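Local structure of protein of unknown function (Shewanella baltica, 2Q9R) at residues A[34-39]-A[45-50]; A[75-80]-A[100-105]. The protein is of unknown function: an all-helical DUF416 family member, found here as two subunits with benzoic acid bound in a pocket that may mark a ligand site. One frame throughout, in Å; residues are numbered along the deposited sequence. Where two conformers were deposited one is given.

Contact 1. Residues A[34-39]-A[45-50]; sequences NYQLFS and GDPAVL. With BEZ (benzoic acid), chain E.
Tyr-35 OH makes a hydrogen bond to the main-chain oxygen of Asn-80, and it also touches Gly-45 CA, at 3.5 Å. No hydrogen bond joins residues 34-39 directly to 45-50; shape and apolar contact hold them together. The Tyr-35 side chain swings away from its own backbone N (chi1 -173°), which sends the ring across to the second helix. There Leu-50 sits on one face. Its CD1 is 3.8 Å from the ring centroid and 9° off the normal, a CH-pi contact. Its other methyl, CD2, presses on Tyr-35 CG at 3.5 Å. Pro-47 comes in at the ring edge, with CG 3.9 Å from Tyr-35 CE1. The ring is thus held by one residue over a face and another at the edge. With an alanine here, the Asn-80 carbonyl would probably lose its hydroxyl mate, and the Leu-50 methyls the ring face they rest on. Ser-39 OG rests 3.5 Å from Pro-47 CD, while its hydrogen bond goes to the Phe-44 carbonyl. Gln-36 CG touches Pro-47 CB. Gly-45 has a positive phi, and a side chain here would run into the Tyr-35 hydroxyl. Asp-46 then caps the next helix: its OD1 accepts from Ala-48 N at 3.2 Å, met from above the carboxylate plane. On another side of helix 17-42, Leu-37 CD2 lies 3.8 Å from C3 of benzoic acid, which is hydrogen-bonded to His-152 and Ser-136 of the second subunit. The whole is two consecutive helices of an all-helical fold joined by a short loop, with an Asp N-cap at the start of helix 47-62, beside a ligand pocket at the subunit interface.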
loop_
_atom_site.group_PDB
_atom_site.type_symbol
_atom_site.label_atom_id
_atom_site.label_comp_id
_atom_site.label_asym_id
_atom_site.label_seq_id
_atom_site.Cartn_x
_atom_site.Cartn_y
_atom_site.Cartn_z
ATOM N N ASN A 34 10.637 8.631 0.835
ATOM C CA ASN A 34 11.409 7.439 0.699
ATOM C C ASN A 34 12.863 7.702 1.108
ATOM O O ASN A 34 13.476 6.906 1.810
ATOM C CB ASN A 34 11.348 6.934 -0.740
ATOM C CG ASN A 34 9.947 6.523 -1.186
ATOM O OD1 ASN A 34 9.073 6.131 -0.386
ATOM N ND2 ASN A 34 9.723 6.614 -2.496
ATOM N N TYR A 35 13.424 8.809 0.645
ATOM C CA TYR A 35 14.822 9.150 0.968
ATOM C C TYR A 35 14.912 9.478 2.455
ATOM O O TYR A 35 15.791 8.984 3.173
ATOM C CB TYR A 35 15.359 10.261 0.070
ATOM C CG TYR A 35 16.812 10.482 0.295
ATOM C CD1 TYR A 35 17.258 11.226 1.404
ATOM C CD2 TYR A 35 17.763 9.924 -0.560
ATOM C CE1 TYR A 35 18.560 11.397 1.649
ATOM C CE2 TYR A 35 19.108 10.125 -0.339
ATOM C CZ TYR A 35 19.499 10.858 0.761
ATOM O OH TYR A 35 20.823 11.012 0.987
ATOM N N GLN A 36 13.917 10.213 2.950
ATOM C CA GLN A 36 13.917 10.624 4.342
ATOM C C GLN A 36 13.897 9.407 5.267
ATOM O O GLN A 36 14.640 9.355 6.250
ATOM C CB GLN A 36 12.725 11.535 4.636
ATOM C CG GLN A 36 12.864 12.915 4.021
ATOM C CD GLN A 36 11.590 13.698 4.081
ATOM O OE1 GLN A 36 10.519 13.158 3.856
ATOM N NE2 GLN A 36 11.696 14.990 4.350
ATOM N N LEU A 37 13.037 8.451 4.968
ATOM C CA LEU A 37 12.912 7.278 5.819
ATOM C C LEU A 37 14.224 6.466 5.804
ATOM O O LEU A 37 14.759 6.109 6.837
ATOM C CB LEU A 37 11.720 6.404 5.399
ATOM C CG LEU A 37 11.426 5.205 6.364
ATOM C CD1 LEU A 37 11.159 5.705 7.783
ATOM C CD2 LEU A 37 10.300 4.297 5.830
ATOM N N PHE A 38 14.728 6.171 4.613
ATOM C CA PHE A 38 15.969 5.442 4.482
ATOM C C PHE A 38 17.113 6.108 5.267
ATOM O O PHE A 38 17.905 5.445 5.947
ATOM C CB PHE A 38 16.347 5.302 3.012
ATOM C CG PHE A 38 17.757 4.815 2.808
ATOM C CD1 PHE A 38 18.075 3.499 3.067
ATOM C CD2 PHE A 38 18.761 5.670 2.386
ATOM C CE1 PHE A 38 19.339 3.042 2.883
ATOM C CE2 PHE A 38 20.069 5.197 2.208
ATOM C CZ PHE A 38 20.347 3.891 2.449
ATOM N N SER A 39 17.202 7.417 5.126
ATOM C CA SER A 39 18.304 8.179 5.665
ATOM C C SER A 39 18.307 8.100 7.173
ATOM O O SER A 39 19.365 8.005 7.815
ATOM C CB SER A 39 18.191 9.652 5.210
ATOM O OG SER A 39 19.139 10.458 5.882
ATOM N N GLY A 45 23.275 9.995 4.641
ATOM C CA GLY A 45 22.945 11.095 3.742
ATOM C C GLY A 45 22.254 12.242 4.430
ATOM O O GLY A 45 22.001 12.219 5.636
ATOM N N ASP A 46 21.924 13.245 3.649
ATOM C CA ASP A 46 21.290 14.434 4.169
ATOM C C ASP A 46 20.079 14.833 3.305
ATOM O O ASP A 46 20.254 15.423 2.228
ATOM C CB ASP A 46 22.320 15.577 4.176
ATOM C CG ASP A 46 21.732 16.868 4.689
ATOM O OD1 ASP A 46 20.593 16.899 5.206
ATOM O OD2 ASP A 46 22.447 17.858 4.626
ATOM N N PRO A 47 18.861 14.534 3.778
ATOM C CA PRO A 47 17.633 14.847 3.013
ATOM C C PRO A 47 17.444 16.309 2.607
ATOM O O PRO A 47 16.792 16.583 1.592
ATOM C CB PRO A 47 16.511 14.371 3.952
ATOM C CG PRO A 47 17.146 13.280 4.745
ATOM C CD PRO A 47 18.542 13.817 5.024
ATOM N N ALA A 48 18.063 17.226 3.348
ATOM C CA ALA A 48 17.977 18.661 3.056
ATOM C C ALA A 48 18.607 19.012 1.703
ATOM O O ALA A 48 18.273 20.025 1.080
ATOM C CB ALA A 48 18.650 19.454 4.172
ATOM N N VAL A 49 19.544 18.186 1.250
ATOM C CA VAL A 49 20.141 18.384 -0.076
ATOM C C VAL A 49 19.094 18.178 -1.176
ATOM O O VAL A 49 19.050 18.947 -2.167
ATOM C CB VAL A 49 21.390 17.471 -0.290
ATOM C CG1 VAL A 49 21.691 17.315 -1.763
ATOM C CG2 VAL A 49 22.608 18.017 0.499
ATOM N N LEU A 50 18.244 17.163 -0.988
ATOM C CA LEU A 50 17.146 16.872 -1.898
ATOM C C LEU A 50 16.045 17.919 -1.756
ATOM O O LEU A 50 15.535 18.388 -2.762
ATOM C CB LEU A 50 16.559 15.481 -1.665
ATOM C CG LEU A 50 17.306 14.229 -2.134
ATOM C CD1 LEU A 50 18.572 14.031 -1.257
ATOM C CD2 LEU A 50 16.391 13.024 -2.085
HETATM C C BEZ E . 10.901 -0.045 3.272
HETATM O O1 BEZ E . 9.649 -0.268 3.238
HETATM O O2 BEZ E . 11.746 -0.942 3.575
HETATM C C1 BEZ E . 11.402 1.324 2.961
HETATM C C2 BEZ E . 12.488 1.865 3.690
HETATM C C3 BEZ E . 12.924 3.151 3.377
HETATM C C4 BEZ E . 12.306 3.872 2.358
HETATM C C5 BEZ E . 11.235 3.326 1.649
HETATM C C6 BEZ E . 10.777 2.029 1.940
#

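Contact 2. Residues A[75-80]-A[100-105]; sequences QRLEDN and VAISTL
Leu-77 packs against Ile-102 and Ser-103 where helix 70-79 meets helix 92-111, a small helix-helix contact inside this all-helical fold. The apolar part is one pair of methyls: Leu-77 CD1 and Ile-102 CG2 are 3.9 Å apart, and the two side chains cross at about a right angle. In Ile-102, chi1 of -64° puts CG1 beside the backbone N, which leaves CG2 anti to that N and turned to Leu-77 CD1. Val-99 and Leu-106 of helix 92-111 also touch Leu-77, and Leu-50 and Ala-53 of helix 47-62 touch Ile-102, so the pair is also packed by helix 47-62 and by its neighbours on helix 92-111.

The mixed part is Ser-103. Its CB points toward helix 70-79, and OG lies 3.4 Å from Leu-77 CB. With chi1 at -58°, OG turns back beside the backbone N, where it is hydrogen-bonded to the Val-99 carbonyl of its own helix.

Water supplies a polar link between the helices. One molecule is 2.7 Å from Ser-103 OG and donates to Glu-78 OE1. This carboxylate belongs to an exposed side chain modelled in two conformers, so the bridge may not always be made.

Other polar bonds lie within a segment. Gln-75 NE2 donates to Asp-79 OD1 one turn on. Thr-104 OG1 reaches the Val-100 carbonyl O at 2.7 Å, from the face opposite to Thr-104 N. At the end of helix 70-79 the Arg-76 carbonyl is gripped twice by Asn-80: N comes from one face, and ND2 from the other at 2.8 Å from Arg-76 O, with an N-H...O angle of 171°.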
loop_
_atom_site.group_PDB
_atom_site.type_symbol
_atom_site.label_atom_id
_atom_site.label_comp_id
_atom_site.label_asym_id
_atom_site.label_seq_id
_atom_site.Cartn_x
_atom_site.Cartn_y
_atom_site.Cartn_z
ATOM N N GLN A 75 26.332 17.745 -8.022
ATOM C CA GLN A 75 27.414 17.132 -7.272
ATOM C C GLN A 75 27.009 16.772 -5.852
ATOM O O GLN A 75 27.372 15.712 -5.351
ATOM C CB GLN A 75 28.668 18.035 -7.273
ATOM C CG GLN A 75 29.861 17.364 -6.642
ATOM C CD GLN A 75 30.254 16.117 -7.398
ATOM O OE1 GLN A 75 30.570 16.188 -8.582
ATOM N NE2 GLN A 75 30.203 14.959 -6.729
ATOM N N ARG A 76 26.282 17.656 -5.182
ATOM C CA ARG A 76 25.787 17.341 -3.831
ATOM C C ARG A 76 24.800 16.189 -3.845
ATOM O O ARG A 76 24.820 15.330 -2.957
ATOM C CB ARG A 76 25.136 18.550 -3.168
ATOM C CG ARG A 76 26.131 19.619 -2.757
ATOM C CD ARG A 76 25.614 20.456 -1.598
ATOM N NE ARG A 76 26.523 21.575 -1.333
ATOM C CZ ARG A 76 26.372 22.832 -1.776
ATOM N NH1 ARG A 76 25.319 23.195 -2.519
ATOM N NH2 ARG A 76 27.287 23.746 -1.458
ATOM N N LEU A 77 23.939 16.172 -4.849
ATOM C CA LEU A 77 23.027 15.049 -5.003
ATOM C C LEU A 77 23.793 13.726 -5.142
ATOM O O LEU A 77 23.464 12.746 -4.465
ATOM C CB LEU A 77 22.077 15.297 -6.172
ATOM C CG LEU A 77 21.009 16.394 -5.886
ATOM C CD1 LEU A 77 20.372 16.997 -7.153
ATOM C CD2 LEU A 77 19.928 15.810 -4.976
ATOM N N GLU A 78 24.816 13.704 -5.995
ATOM C CA GLU A 78 25.569 12.477 -6.188
ATOM C C GLU A 78 26.260 12.059 -4.886
ATOM O O GLU A 78 26.212 10.882 -4.536
ATOM C CB GLU A 78 26.553 12.588 -7.360
ATOM C CG GLU A 78 27.096 11.221 -7.880
ATOM C CD GLU A 78 26.010 10.269 -8.396
ATOM O OE1 GLU A 78 24.968 10.744 -8.914
ATOM O OE2 GLU A 78 26.205 9.034 -8.284
ATOM N N ASP A 79 26.835 13.016 -4.149
ATOM C CA ASP A 79 27.475 12.724 -2.860
ATOM C C ASP A 79 26.510 12.084 -1.883
ATOM O O ASP A 79 26.905 11.318 -1.017
ATOM C CB ASP A 79 28.059 14.003 -2.231
ATOM C CG ASP A 79 29.268 14.556 -3.006
ATOM O OD1 ASP A 79 29.881 13.804 -3.795
ATOM O OD2 ASP A 79 29.589 15.752 -2.835
ATOM N N ASN A 80 25.236 12.402 -2.026
ATOM C CA ASN A 80 24.198 11.843 -1.167
ATOM C C ASN A 80 23.385 10.681 -1.767
ATOM O O ASN A 80 22.287 10.352 -1.277
ATOM C CB ASN A 80 23.262 12.984 -0.752
ATOM C CG ASN A 80 23.886 13.873 0.280
ATOM O OD1 ASN A 80 23.826 13.577 1.457
ATOM N ND2 ASN A 80 24.535 14.946 -0.165
ATOM N N VAL A 100 18.124 10.032 -7.566
ATOM C CA VAL A 100 18.494 9.922 -8.988
ATOM C C VAL A 100 17.453 10.612 -9.913
ATOM O O VAL A 100 17.807 11.240 -10.935
ATOM C CB VAL A 100 18.754 8.443 -9.414
ATOM C CG1 VAL A 100 18.740 8.293 -10.922
ATOM C CG2 VAL A 100 20.083 7.896 -8.798
ATOM N N ALA A 101 16.188 10.528 -9.550
ATOM C CA ALA A 101 15.121 11.304 -10.243
ATOM C C ALA A 101 15.363 12.813 -10.239
ATOM O O ALA A 101 15.209 13.483 -11.241
ATOM C CB ALA A 101 13.758 10.999 -9.607
ATOM N N ILE A 102 15.702 13.344 -9.074
ATOM C CA ILE A 102 15.949 14.761 -8.941
ATOM C C ILE A 102 17.166 15.120 -9.771
ATOM O O ILE A 102 17.133 16.118 -10.519
ATOM C CB ILE A 102 16.117 15.182 -7.455
ATOM C CG1 ILE A 102 14.792 14.937 -6.716
ATOM C CG2 ILE A 102 16.520 16.642 -7.383
ATOM C CD1 ILE A 102 14.894 14.893 -5.173
ATOM N N SER A 103 18.210 14.299 -9.694
ATOM C CA SER A 103 19.406 14.552 -10.488
ATOM C C SER A 103 19.101 14.536 -11.984
ATOM O O SER A 103 19.566 15.394 -12.713
ATOM C CB SER A 103 20.499 13.529 -10.198
ATOM O OG SER A 103 20.871 13.518 -8.832
ATOM N N THR A 104 18.368 13.514 -12.435
ATOM C CA THR A 104 17.945 13.389 -13.836
ATOM C C THR A 104 17.125 14.615 -14.292
ATOM O O THR A 104 17.373 15.183 -15.334
ATOM C CB THR A 104 17.118 12.103 -14.026
ATOM O OG1 THR A 104 17.893 10.985 -13.574
ATOM C CG2 THR A 104 16.686 11.907 -15.484
ATOM N N LEU A 105 16.177 15.050 -13.477
ATOM C CA LEU A 105 15.375 16.237 -13.833
ATOM C C LEU A 105 16.193 17.529 -13.926
ATOM O O LEU A 105 16.024 18.325 -14.884
ATOM C CB LEU A 105 14.206 16.377 -12.843
ATOM C CG LEU A 105 13.370 17.632 -13.004
ATOM C CD1 LEU A 105 12.872 17.801 -14.482
ATOM C CD2 LEU A 105 12.222 17.578 -11.985
HETATM O O HOH W 1 21.932 11.110 -8.040
#

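How the contacts relate
The two contacts follow in series along the chain, contact 1 closing before contact 2 opens, with centres about 12 Å apart. Contact 1 joins helices 17-42 and 47-62; contact 2 joins helices 70-79 and 92-111. Helices 47-62 and 70-79 are successive. Asn-80, just after helix 70-79, is the meeting point of the two contacts. Besides its main-chain O, its side chain reaches contact 1: Asn-80 OD1 is 2.9 Å from Asp-46 N, a probable hydrogen bond. The contacts thus connect four helices of the DUF416 range. Contact 1 borders the benzoic acid pocket, while the side chain of Ile-102 in contact 2 is about 14 Å from a bound benzoic acid.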